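Local coordinates for sugar kinase MJ0406 (PDB 2C4E), which phosphorylates a broad range of nucleosides to their monophosphates, preferring inosine, guanosine and cytidine, with ATP as the best phosphate donor, at residues Leu124-Thr138 with Lys146-Asp160. Sequence-based numbering, arbitrary orientation.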
ATOM      1  N   LEU A 124      24.128   2.868  12.122  1.00 24.84           N
ATOM      2  CA  LEU A 124      24.105   3.019  13.573  1.00 24.89           C
ATOM      3  C   LEU A 124      24.804   1.881  14.305  1.00 24.41           C
ATOM      4  O   LEU A 124      25.067   0.820  13.752  1.00 24.07           O
ATOM      5  CB  LEU A 124      22.653   3.102  14.069  1.00 25.10           C
ATOM      6  CG  LEU A 124      21.781   4.190  13.434  1.00 26.20           C
ATOM      7  CD1 LEU A 124      20.320   3.957  13.783  1.00 27.40           C
ATOM      8  CD2 LEU A 124      22.225   5.579  13.874  1.00 28.10           C
ATOM      9  N   ASN A 125      25.097   2.132  15.573  1.00 24.49           N
ATOM     10  CA  ASN A 125      25.585   1.106  16.475  1.00 23.94           C
ATOM     11  C   ASN A 125      24.766   1.164  17.754  1.00 24.21           C
ATOM     12  O   ASN A 125      24.271   2.222  18.129  1.00 24.19           O
ATOM     13  CB  ASN A 125      27.080   1.287  16.732  1.00 24.43           C
ATOM     14  CG  ASN A 125      27.921   0.956  15.500  1.00 22.26           C
ATOM     15  OD1 ASN A 125      27.978  -0.191  15.061  1.00 22.63           O
ATOM     16  ND2 ASN A 125      28.551   1.966  14.925  1.00 24.07           N
ATOM     17  N   PRO A 126      24.556   0.019  18.392  1.00 24.45           N
ATOM     18  CA  PRO A 126      23.742  -0.005  19.617  1.00 24.96           C
ATOM     19  C   PRO A 126      24.369   0.742  20.791  1.00 25.67           C
ATOM     20  O   PRO A 126      25.587   0.760  20.930  1.00 26.49           O
ATOM     21  CB  PRO A 126      23.591  -1.503  19.929  1.00 24.40           C
ATOM     22  CG  PRO A 126      24.656  -2.212  19.143  1.00 24.41           C
ATOM     23  CD  PRO A 126      25.037  -1.315  17.999  1.00 24.62           C
ATOM     24  N   PRO A 127      23.544   1.338  21.645  1.00 26.13           N
ATOM     25  CA  PRO A 127      24.050   1.929  22.883  1.00 26.45           C
ATOM     26  C   PRO A 127      24.266   0.840  23.909  1.00 26.19           C
ATOM     27  O   PRO A 127      23.873  -0.300  23.669  1.00 26.33           O
ATOM     28  CB  PRO A 127      22.905   2.845  23.312  1.00 26.55           C
ATOM     29  CG  PRO A 127      21.700   2.164  22.837  1.00 26.46           C
ATOM     30  CD  PRO A 127      22.083   1.477  21.541  1.00 26.36           C
ATOM     31  N   ASN A 128      24.895   1.177  25.035  1.00 25.67           N
ATOM     32  CA  ASN A 128      24.836   0.307  26.189  1.00 25.27           C
ATOM     33  C   ASN A 128      23.378   0.253  26.664  1.00 24.27           C
ATOM     34  O   ASN A 128      22.638   1.241  26.589  1.00 24.81           O
ATOM     35  CB  ASN A 128      25.768   0.779  27.309  1.00 25.46           C
ATOM     36  CG  ASN A 128      27.242   0.629  26.945  1.00 25.62           C
ATOM     37  OD1 ASN A 128      27.975   1.617  26.847  1.00 29.42           O
ATOM     38  ND2 ASN A 128      27.678  -0.615  26.729  1.00 25.57           N
ATOM     39  N   PHE A 129      22.966  -0.924  27.096  1.00 22.83           N
ATOM     40  CA  PHE A 129      21.647  -1.147  27.630  1.00 22.03           C
ATOM     41  C   PHE A 129      21.785  -1.346  29.120  1.00 21.91           C
ATOM     42  O   PHE A 129      22.702  -2.033  29.577  1.00 21.32           O
ATOM     43  CB  PHE A 129      21.053  -2.413  27.000  1.00 22.28           C
ATOM     44  CG  PHE A 129      20.928  -2.346  25.497  1.00 22.93           C
ATOM     45  CD1 PHE A 129      19.946  -1.579  24.920  1.00 25.55           C
ATOM     46  CD2 PHE A 129      21.795  -3.042  24.674  1.00 24.00           C
ATOM     47  CE1 PHE A 129      19.817  -1.518  23.544  1.00 25.58           C
ATOM     48  CE2 PHE A 129      21.655  -2.963  23.298  1.00 24.91           C
ATOM     49  CZ  PHE A 129      20.657  -2.211  22.756  1.00 23.62           C
ATOM     50  N   ASN A 130      20.882  -0.743  29.886  1.00 21.92           N
ATOM     51  CA  ASN A 130      20.896  -0.889  31.326  1.00 23.30           C
ATOM     52  C   ASN A 130      19.711  -1.681  31.835  1.00 23.37           C
ATOM     53  O   ASN A 130      19.413  -1.660  33.033  1.00 24.08           O
ATOM     54  CB  ASN A 130      20.921   0.502  31.988  1.00 24.08           C
ATOM     55  CG  ASN A 130      22.160   1.292  31.629  1.00 27.31           C
ATOM     56  OD1 ASN A 130      22.093   2.517  31.408  1.00 33.80           O
ATOM     57  ND2 ASN A 130      23.309   0.614  31.585  1.00 30.22           N
ATOM     58  N   THR A 131      19.053  -2.396  30.930  1.00 22.52           N
ATOM     59  CA  THR A 131      17.862  -3.166  31.252  1.00 22.66           C
ATOM     60  C   THR A 131      18.170  -4.618  31.618  1.00 22.62           C
ATOM     61  O   THR A 131      19.226  -5.140  31.303  1.00 22.85           O
ATOM     62  CB  THR A 131      16.911  -3.141  30.043  1.00 23.09           C
ATOM     63  OG1 THR A 131      17.652  -3.392  28.836  1.00 22.47           O
ATOM     64  CG2 THR A 131      16.314  -1.751  29.871  1.00 23.95           C
ATOM     65  N   GLU A 132      17.228  -5.274  32.285  1.00 21.85           N
ATOM     66  CA  GLU A 132      17.401  -6.680  32.640  1.00 22.37           C
ATOM     67  C   GLU A 132      17.409  -7.584  31.419  1.00 21.50           C
ATOM     68  O   GLU A 132      18.128  -8.566  31.406  1.00 21.95           O
ATOM     69  CB  GLU A 132      16.316  -7.137  33.602  1.00 22.94           C
ATOM     70  CG  GLU A 132      16.649  -6.723  35.025  1.00 26.65           C
ATOM     71  CD  GLU A 132      15.558  -6.977  36.026  1.00 29.93           C
ATOM     72  OE1 GLU A 132      14.691  -7.841  35.779  1.00 30.52           O
ATOM     73  OE2 GLU A 132      15.611  -6.310  37.086  1.00 33.83           O
ATOM     74  N   ILE A 133      16.562  -7.266  30.446  1.00 21.44           N
ATOM     75  CA  ILE A 133      16.446  -8.045  29.202  1.00 20.64           C
ATOM     76  C   ILE A 133      16.485  -7.126  28.006  1.00 20.72           C
ATOM     77  O   ILE A 133      15.862  -6.071  28.009  1.00 21.12           O
ATOM     78  CB  ILE A 133      15.138  -8.864  29.150  1.00 21.36           C
ATOM     79  CG1 ILE A 133      15.031  -9.762  30.377  1.00 20.20           C
ATOM     80  CG2 ILE A 133      15.090  -9.659  27.844  1.00 22.14           C
ATOM     81  CD1 ILE A 133      13.797 -10.642  30.384  1.00 21.43           C
ATOM     82  N   VAL A 134      17.257  -7.513  27.003  1.00 20.73           N
ATOM     83  CA  VAL A 134      17.226  -6.887  25.700  1.00 20.50           C
ATOM     84  C   VAL A 134      16.582  -7.907  24.768  1.00 21.31           C
ATOM     85  O   VAL A 134      17.149  -8.981  24.514  1.00 21.40           O
ATOM     86  CB  VAL A 134      18.652  -6.525  25.234  1.00 20.50           C
ATOM     87  CG1 VAL A 134      18.651  -6.068  23.809  1.00 21.33           C
ATOM     88  CG2 VAL A 134      19.242  -5.462  26.164  1.00 21.54           C
ATOM     89  N   HIS A 135      15.395  -7.580  24.263  1.00 21.16           N
ATOM     90  CA  HIS A 135      14.676  -8.455  23.358  1.00 21.50           C
ATOM     91  C   HIS A 135      14.821  -7.940  21.938  1.00 21.46           C
ATOM     92  O   HIS A 135      14.504  -6.780  21.661  1.00 21.39           O
ATOM     93  CB  HIS A 135      13.200  -8.538  23.724  1.00 21.69           C
ATOM     94  CG  HIS A 135      12.410  -9.349  22.757  1.00 23.69           C
ATOM     95  ND1 HIS A 135      12.553 -10.712  22.641  1.00 24.91           N
ATOM     96  CD2 HIS A 135      11.498  -8.981  21.826  1.00 27.07           C
ATOM     97  CE1 HIS A 135      11.774 -11.148  21.668  1.00 28.08           C
ATOM     98  NE2 HIS A 135      11.103 -10.123  21.175  1.00 28.26           N
ATOM     99  N   ILE A 136      15.297  -8.826  21.070  1.00 20.80           N
ATOM    100  CA  ILE A 136      15.683  -8.529  19.706  1.00 21.72           C
ATOM    101  C   ILE A 136      14.690  -9.211  18.790  1.00 21.96           C
ATOM    102  O   ILE A 136      14.686 -10.426  18.644  1.00 22.56           O
ATOM    103  CB  ILE A 136      17.093  -9.027  19.430  1.00 21.94           C
ATOM    104  CG1 ILE A 136      18.056  -8.285  20.350  1.00 21.90           C
ATOM    105  CG2 ILE A 136      17.441  -8.785  17.946  1.00 22.62           C
ATOM    106  CD1 ILE A 136      19.482  -8.825  20.359  1.00 22.44           C
ATOM    107  N   ALA A 137      13.839  -8.395  18.194  1.00 22.16           N
ATOM    108  CA  ALA A 137      12.814  -8.858  17.300  1.00 22.70           C
ATOM    109  C   ALA A 137      13.240  -8.608  15.866  1.00 23.66           C
ATOM    110  O   ALA A 137      14.400  -8.295  15.595  1.00 23.90           O
ATOM    111  CB  ALA A 137      11.507  -8.153  17.627  1.00 22.83           C
ATOM    112  N   THR A 138      12.331  -8.782  14.925  1.00 23.16           N
ATOM    113  CA  THR A 138      12.699  -8.586  13.532  1.00 23.94           C
ATOM    114  C   THR A 138      13.139  -7.143  13.299  1.00 23.05           C
ATOM    115  O   THR A 138      12.673  -6.213  13.938  1.00 23.81           O
ATOM    116  CB  THR A 138      11.567  -8.955  12.565  1.00 24.97           C
ATOM    117  OG1 THR A 138      10.347  -8.372  13.020  1.00 26.47           O
ATOM    118  CG2 THR A 138      11.328 -10.458  12.570  1.00 27.26           C
ATOM    119  N   LYS A 146      24.787  -7.052  16.371  1.00 19.14           N
ATOM    120  CA  LYS A 146      25.562  -6.123  17.190  1.00 19.59           C
ATOM    121  C   LYS A 146      24.935  -5.976  18.565  1.00 19.42           C
ATOM    122  O   LYS A 146      25.638  -5.952  19.560  1.00 18.96           O
ATOM    123  CB  LYS A 146      25.660  -4.728  16.565  1.00 19.03           C
ATOM    124  CG  LYS A 146      26.472  -4.644  15.293  1.00 20.22           C
ATOM    125  CD  LYS A 146      26.435  -3.216  14.769  1.00 21.21           C
ATOM    126  CE  LYS A 146      27.414  -2.998  13.638  1.00 23.05           C
ATOM    127  NZ  LYS A 146      27.130  -1.731  12.898  1.00 22.13           N
ATOM    128  N   CYS A 147      23.604  -5.890  18.613  1.00 19.30           N
ATOM    129  CA  CYS A 147      22.890  -5.749  19.881  1.00 19.67           C
ATOM    130  C   CYS A 147      23.114  -6.961  20.772  1.00 19.36           C
ATOM    131  O   CYS A 147      23.429  -6.793  21.963  1.00 19.61           O
ATOM    132  CB  CYS A 147      21.393  -5.544  19.663  1.00 20.67           C
ATOM    133  SG  CYS A 147      20.985  -3.930  18.973  1.00 21.12           S
ATOM    134  N   ALA A 148      22.996  -8.155  20.194  1.00 19.97           N
ATOM    135  CA  ALA A 148      23.171  -9.403  20.941  1.00 19.53           C
ATOM    136  C   ALA A 148      24.581  -9.489  21.479  1.00 19.66           C
ATOM    137  O   ALA A 148      24.774  -9.813  22.632  1.00 18.10           O
ATOM    138  CB  ALA A 148      22.884 -10.604  20.070  1.00 19.86           C
ATOM    139  N   LYS A 149      25.567  -9.179  20.635  1.00 20.42           N
ATOM    140  CA  LYS A 149      26.968  -9.318  21.038  1.00 20.24           C
ATOM    141  C   LYS A 149      27.365  -8.275  22.079  1.00 20.07           C
ATOM    142  O   LYS A 149      28.156  -8.570  22.969  1.00 20.61           O
ATOM    143  CB  LYS A 149      27.894  -9.304  19.806  1.00 20.02           C
ATOM    144  CG  LYS A 149      27.768 -10.583  18.989  1.00 21.14           C
ATOM    145  CD  LYS A 149      28.596 -10.616  17.712  1.00 22.56           C
ATOM    146  CE  LYS A 149      30.052 -10.931  17.972  1.00 22.68           C
ATOM    147  NZ  LYS A 149      30.745 -11.325  16.713  1.00 19.60           N
ATOM    148  N   LYS A 150      26.793  -7.075  22.021  1.00 20.30           N
ATOM    149  CA  LYS A 150      27.051  -6.058  23.040  1.00 21.27           C
ATOM    150  C   LYS A 150      26.378  -6.348  24.383  1.00 20.88           C
ATOM    151  O   LYS A 150      26.969  -6.120  25.456  1.00 21.19           O
ATOM    152  CB  LYS A 150      26.600  -4.685  22.540  1.00 22.16           C
ATOM    153  CG  LYS A 150      27.169  -3.507  23.345  1.00 24.63           C
ATOM    154  CD  LYS A 150      26.752  -2.189  22.720  1.00 27.39           C
ATOM    155  CE  LYS A 150      27.272  -1.008  23.508  1.00 26.90           C
ATOM    156  NZ  LYS A 150      28.749  -0.889  23.461  1.00 28.19           N
ATOM    157  N   ALA A 151      25.155  -6.856  24.327  1.00 20.07           N
ATOM    158  CA  ALA A 151      24.350  -7.087  25.522  1.00 19.91           C
ATOM    159  C   ALA A 151      24.718  -8.385  26.222  1.00 19.58           C
ATOM    160  O   ALA A 151      24.705  -8.473  27.447  1.00 19.18           O
ATOM    161  CB  ALA A 151      22.881  -7.090  25.168  1.00 20.64           C
ATOM    162  N   TYR A 152      25.066  -9.416  25.467  1.00 19.26           N
ATOM    163  CA  TYR A 152      25.264 -10.720  26.091  1.00 19.59           C
ATOM    164  C   TYR A 152      26.362 -10.665  27.161  1.00 20.04           C
ATOM    165  O   TYR A 152      27.440 -10.111  26.965  1.00 19.81           O
ATOM    166  CB  TYR A 152      25.592 -11.762  25.026  1.00 19.04           C
ATOM    167  CG  TYR A 152      25.582 -13.195  25.490  1.00 19.16           C
ATOM    168  CD1 TYR A 152      24.385 -13.871  25.724  1.00 19.95           C
ATOM    169  CD2 TYR A 152      26.778 -13.872  25.716  1.00 20.06           C
ATOM    170  CE1 TYR A 152      24.383 -15.211  26.149  1.00 20.07           C
ATOM    171  CE2 TYR A 152      26.780 -15.196  26.139  1.00 21.75           C
ATOM    172  CZ  TYR A 152      25.570 -15.849  26.358  1.00 21.74           C
ATOM    173  OH  TYR A 152      25.591 -17.167  26.761  1.00 22.82           O
ATOM    174  N   GLY A 153      26.055 -11.244  28.308  1.00 20.34           N
ATOM    175  CA  GLY A 153      26.966 -11.257  29.428  1.00 22.06           C
ATOM    176  C   GLY A 153      26.800 -10.049  30.313  1.00 22.01           C
ATOM    177  O   GLY A 153      27.499  -9.931  31.306  1.00 23.51           O
ATOM    178  N   ASN A 154      25.858  -9.172  29.964  1.00 21.68           N
ATOM    179  CA  ASN A 154      25.541  -7.989  30.750  1.00 22.42           C
ATOM    180  C   ASN A 154      24.027  -8.048  30.973  1.00 22.29           C
ATOM    181  O   ASN A 154      23.576  -8.329  32.080  1.00 24.82           O
ATOM    182  CB  ASN A 154      25.979  -6.723  30.010  1.00 22.77           C
ATOM    183  CG  ASN A 154      25.632  -5.434  30.758  1.00 27.05           C
ATOM    184  OD1 ASN A 154      25.756  -4.331  30.209  1.00 32.70           O
ATOM    185  ND2 ASN A 154      25.220  -5.566  32.000  1.00 30.92           N
ATOM    186  N   ASN A 155      23.261  -7.818  29.921  1.00 21.49           N
ATOM    187  CA  ASN A 155      21.809  -7.984  29.939  1.00 20.45           C
ATOM    188  C   ASN A 155      21.457  -9.376  29.464  1.00 20.98           C
ATOM    189  O   ASN A 155      22.183  -9.967  28.663  1.00 22.37           O
ATOM    190  CB  ASN A 155      21.143  -6.987  28.985  1.00 20.32           C
ATOM    191  CG  ASN A 155      21.887  -5.700  28.914  1.00 20.68           C
ATOM    192  OD1 ASN A 155      22.821  -5.545  28.115  1.00 19.95           O
ATOM    193  ND2 ASN A 155      21.528  -4.770  29.798  1.00 19.64           N
ATOM    194  N   LEU A 156      20.321  -9.902  29.899  1.00 20.54           N
ATOM    195  CA  LEU A 156      19.830 -11.132  29.293  1.00 21.42           C
ATOM    196  C   LEU A 156      19.373 -10.801  27.883  1.00 20.94           C
ATOM    197  O   LEU A 156      18.734  -9.779  27.676  1.00 21.89           O
ATOM    198  CB  LEU A 156      18.675 -11.696  30.090  1.00 22.14           C
ATOM    199  CG  LEU A 156      19.136 -12.274  31.430  1.00 25.61           C
ATOM    200  CD1 LEU A 156      17.919 -12.621  32.262  1.00 28.62           C
ATOM    201  CD2 LEU A 156      20.026 -13.517  31.237  1.00 27.58           C
ATOM    202  N   VAL A 157      19.737 -11.637  26.924  1.00 19.99           N
ATOM    203  CA  VAL A 157      19.340 -11.443  25.551  1.00 19.42           C
ATOM    204  C   VAL A 157      18.226 -12.401  25.194  1.00 19.45           C
ATOM    205  O   VAL A 157      18.347 -13.600  25.394  1.00 19.76           O
ATOM    206  CB  VAL A 157      20.528 -11.655  24.611  1.00 19.12           C
ATOM    207  CG1 VAL A 157      20.076 -11.640  23.171  1.00 19.17           C
ATOM    208  CG2 VAL A 157      21.609 -10.588  24.903  1.00 19.42           C
ATOM    209  N   SER A 158      17.149 -11.846  24.653  1.00 20.08           N
ATOM    210  CA  SER A 158      16.040 -12.610  24.099  1.00 20.74           C
ATOM    211  C   SER A 158      16.018 -12.335  22.595  1.00 20.96           C
ATOM    212  O   SER A 158      16.223 -11.206  22.167  1.00 19.94           O
ATOM    213  CB  SER A 158      14.726 -12.194  24.770  1.00 21.36           C
ATOM    214  OG  SER A 158      13.596 -12.753  24.111  1.00 22.76           O
ATOM    215  N   PHE A 159      15.778 -13.370  21.794  1.00 20.40           N
ATOM    216  CA  PHE A 159      15.884 -13.267  20.333  1.00 21.20           C
ATOM    217  C   PHE A 159      14.864 -14.169  19.675  1.00 22.71           C
ATOM    218  O   PHE A 159      14.683 -15.309  20.073  1.00 22.57           O
ATOM    219  CB  PHE A 159      17.297 -13.682  19.884  1.00 21.06           C
ATOM    220  CG  PHE A 159      17.490 -13.736  18.408  1.00 21.84           C
ATOM    221  CD1 PHE A 159      17.248 -12.618  17.631  1.00 22.42           C
ATOM    222  CD2 PHE A 159      17.934 -14.903  17.793  1.00 22.37           C
ATOM    223  CE1 PHE A 159      17.440 -12.662  16.245  1.00 24.16           C
ATOM    224  CE2 PHE A 159      18.109 -14.953  16.400  1.00 22.56           C
ATOM    225  CZ  PHE A 159      17.865 -13.832  15.642  1.00 20.60           C
ATOM    226  N   ASP A 160      14.211 -13.661  18.651  1.00 24.54           N
ATOM    227  CA  ASP A 160      13.436 -14.524  17.782  1.00 26.06           C
ATOM    228  C   ASP A 160      13.725 -14.076  16.363  1.00 26.17           C
ATOM    229  O   ASP A 160      13.382 -12.967  16.022  1.00 26.75           O
ATOM    230  CB  ASP A 160      11.948 -14.404  18.071  1.00 27.22           C
ATOM    231  CG  ASP A 160      11.099 -15.403  17.268  1.00 27.80           C
ATOM    232  OD1 ASP A 160      11.472 -15.881  16.155  1.00 28.46           O
ATOM    233  OD2 ASP A 160      10.009 -15.786  17.691  1.00 31.01           O
TER
HETATM  234  O   HOH W   1      24.435  -1.670  12.215  1.00 20.44           O
HETATM  235  O   HOH W   2      29.996  -2.280  25.447  1.00 30.22           O
HETATM  236  O   HOH W   3      24.386  -3.612  26.996  1.00 28.02           O
HETATM  237  O   HOH W   4      15.012 -11.008  15.035  1.00 31.51           O
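The ring of F129 meets C147 SG at its edge, a sulfur-aromatic contact with the sulfur 5.4 Å from the ring centroid, while P127 O lies over one face toward the rim. The H135 ring also works through its edge: ND1 pairs with S158 OG at 2.7 Å, a hydrogen bond in which either atom could donate, and S158 CB sits in the ring plane. H135 CG stands anti to the backbone N (chi1 176°), as does S158 OG (chi1 170°), which brings the two groups together on the face of the sheet where H135 also meets L254 of helix 245-258. N155 grips the chain at the start of strand 131-136. Its ND2 gives one proton to T131 O (2.8 Å), on a lone pair, and the other to F129 O (3.0 Å), approaching from above that carbonyl's plane; both acceptors lie close to the amide plane, and OD1 takes a proton from a water that also binds F129 N. An alanine here would remove both N-H groups and would probably leave T131 O without this donor and the backbone at 129-131 less firmly held, although F129 O also has K4 NZ. Strands 133-136 and 156-159 run parallel as neighbours in the central sheet, joined by helix 141-151 in the beta-alpha-beta crossover of the ribokinase fold. On the helix side, I136 CD1 wedges against A148 CB (3.8 Å), C147 CB and V157 CG1. Farther out, K146's extended chain crosses P126 at about a right angle, and NZ reaches N125 OD1 at 2.8 Å.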